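Local coordinates for G-protein alpha subunit Galpha7 (Naegleria fowleri, PDB 6NE6) that probably binds and hydrolyses GTP as the alpha subunit of a heterotrimeric G protein, switching between nucleotide states to relay signals, at residues Leu206-Gln211 / Thr219-Glu224. Residues are numbered along the deposited sequence; the frame is centred on the assembly and turned at random.
With EDO (1,2-ethanediol), chain D.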
# COMPACT_ATOMS: atom_id res chain seq x y z
N LEU A 206 4.52 -7.41 -4.08
CA LEU A 206 5.29 -8.64 -4.01
C LEU A 206 4.95 -9.43 -2.75
O LEU A 206 5.08 -10.65 -2.72
CB LEU A 206 6.78 -8.31 -4.04
CG LEU A 206 7.83 -9.30 -4.51
CD1 LEU A 206 7.48 -9.84 -5.89
CD2 LEU A 206 9.18 -8.60 -4.52
N SER A 207 4.54 -8.74 -1.69
CA SER A 207 4.41 -9.40 -0.40
C SER A 207 3.09 -10.12 -0.23
O SER A 207 2.94 -10.84 0.77
CB SER A 207 4.60 -8.39 0.73
OG SER A 207 3.62 -7.36 0.63
N GLU A 208 2.14 -9.96 -1.16
CA GLU A 208 0.79 -10.50 -0.99
C GLU A 208 0.69 -11.97 -1.41
O GLU A 208 -0.43 -12.50 -1.48
CB GLU A 208 -0.24 -9.68 -1.79
CG GLU A 208 -0.11 -9.82 -3.30
CD GLU A 208 -1.10 -8.96 -4.07
OE1 GLU A 208 -1.85 -8.18 -3.45
OE2 GLU A 208 -1.12 -9.09 -5.32
N PHE A 209 1.82 -12.64 -1.68
CA PHE A 209 1.77 -14.01 -2.18
C PHE A 209 1.11 -14.97 -1.19
O PHE A 209 0.64 -16.03 -1.61
CB PHE A 209 3.19 -14.51 -2.52
CG PHE A 209 4.08 -14.76 -1.33
CD1 PHE A 209 4.91 -13.76 -0.85
CD2 PHE A 209 4.10 -16.01 -0.70
CE1 PHE A 209 5.74 -13.98 0.24
CE2 PHE A 209 4.94 -16.24 0.39
CZ PHE A 209 5.76 -15.24 0.87
N ASP A 210 1.08 -14.64 0.10
CA ASP A 210 0.54 -15.54 1.11
C ASP A 210 -0.72 -14.98 1.76
O ASP A 210 -1.08 -15.38 2.86
CB ASP A 210 1.60 -15.91 2.16
CG ASP A 210 2.09 -14.70 2.96
OD1 ASP A 210 1.62 -13.57 2.70
OD2 ASP A 210 2.95 -14.86 3.85
N GLN A 211 -1.43 -14.08 1.07
CA GLN A 211 -2.61 -13.44 1.63
C GLN A 211 -3.85 -13.75 0.80
O GLN A 211 -3.77 -14.04 -0.39
CB GLN A 211 -2.44 -11.92 1.69
CG GLN A 211 -1.44 -11.47 2.73
CD GLN A 211 -1.07 -10.02 2.53
OE1 GLN A 211 0.05 -9.70 2.17
NE2 GLN A 211 -2.03 -9.12 2.76
N THR A 219 -9.71 -16.86 -2.35
CA THR A 219 -8.87 -16.44 -3.48
C THR A 219 -7.57 -15.83 -2.98
O THR A 219 -7.57 -14.98 -2.09
CB THR A 219 -9.62 -15.44 -4.36
OG1 THR A 219 -10.86 -16.02 -4.80
CG2 THR A 219 -8.78 -15.05 -5.58
N ASN A 220 -6.45 -16.28 -3.55
CA ASN A 220 -5.15 -15.74 -3.20
C ASN A 220 -4.93 -14.39 -3.86
O ASN A 220 -5.24 -14.22 -5.04
CB ASN A 220 -4.06 -16.73 -3.63
CG ASN A 220 -2.67 -16.19 -3.39
OD1 ASN A 220 -2.07 -15.59 -4.28
ND2 ASN A 220 -2.15 -16.41 -2.19
N ARG A 221 -4.36 -13.44 -3.11
CA ARG A 221 -4.21 -12.08 -3.63
C ARG A 221 -3.29 -12.02 -4.84
O ARG A 221 -3.56 -11.29 -5.80
CB ARG A 221 -3.66 -11.14 -2.55
CG ARG A 221 -4.68 -10.75 -1.49
CD ARG A 221 -4.22 -9.53 -0.69
NE ARG A 221 -5.17 -9.22 0.38
CZ ARG A 221 -5.13 -8.11 1.11
NH1 ARG A 221 -4.19 -7.20 0.87
NH2 ARG A 221 -6.03 -7.90 2.06
N MET A 222 -2.16 -12.73 -4.80
CA MET A 222 -1.23 -12.66 -5.92
C MET A 222 -1.80 -13.36 -7.15
O MET A 222 -1.61 -12.88 -8.28
CB MET A 222 0.12 -13.25 -5.53
CG MET A 222 1.16 -13.08 -6.63
SD MET A 222 2.84 -13.47 -6.11
CE MET A 222 3.26 -11.97 -5.22
N LYS A 223 -2.50 -14.48 -6.97
CA LYS A 223 -3.14 -15.12 -8.11
C LYS A 223 -4.17 -14.20 -8.74
O LYS A 223 -4.28 -14.13 -9.98
CB LYS A 223 -3.79 -16.44 -7.70
CG LYS A 223 -2.74 -17.48 -7.36
CD LYS A 223 -3.35 -18.82 -7.03
CE LYS A 223 -2.25 -19.82 -6.72
NZ LYS A 223 -2.81 -21.14 -6.33
N GLU A 224 -4.90 -13.45 -7.92
CA GLU A 224 -5.89 -12.53 -8.47
C GLU A 224 -5.21 -11.37 -9.18
O GLU A 224 -5.64 -10.97 -10.27
CB GLU A 224 -6.82 -12.04 -7.35
CG GLU A 224 -7.85 -10.99 -7.76
CD GLU A 224 -8.93 -11.54 -8.68
OE1 GLU A 224 -9.06 -12.78 -8.79
OE2 GLU A 224 -9.64 -10.72 -9.30
C1 EDO D . -5.34 -4.57 3.99
O1 EDO D . -5.54 -5.01 2.64
C2 EDO D . -6.27 -5.35 4.91
O2 EDO D . -5.94 -6.74 4.83
O HOH W 1 -2.09 -6.72 -1.24
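In the Ras-like P-loop fold of this G-protein alpha subunit, the loop leaving strand 199-205 doubles back to meet the start of helix 221-235, and Phe209 and Gln211 hand their carbonyls to that N-terminus. Asn220 is the N-cap: Lys223 N meets an in-plane lone pair of its OD1, while its ND2, turned the other way, donates to Phe209 O at 2.9 Å. That donor sits above the carbonyl plane, and Thr266 shares the same oxygen. One residue on, Arg221 N reaches Gln211 O at 2.8 Å in a nearly straight bond (169°). With CG anti to its own carbonyl carbon (chi1 -75°), Arg221 runs extended past Gln211, whose NE2 sits over the rim of one guanidinium face, 3.5 Å from NH1, two donors touching without a bond. Glu208 crosses the arginine at about a right angle; a water links its OE1 (2.7 Å) to Arg221 NH1, and Ser225 holds OE2. Arg221 NE bonds Lys212 O, NH1 forms a salt bridge with Asp19 of the probable P-loop, and a 1,2-ethanediol, likely a crystallisation additive, takes both terminal nitrogens. On the buried side Met222 bends at chi3 (-79°), laying CE 3.7 Å from Phe209 CB and 3.4 Å from Leu206 O.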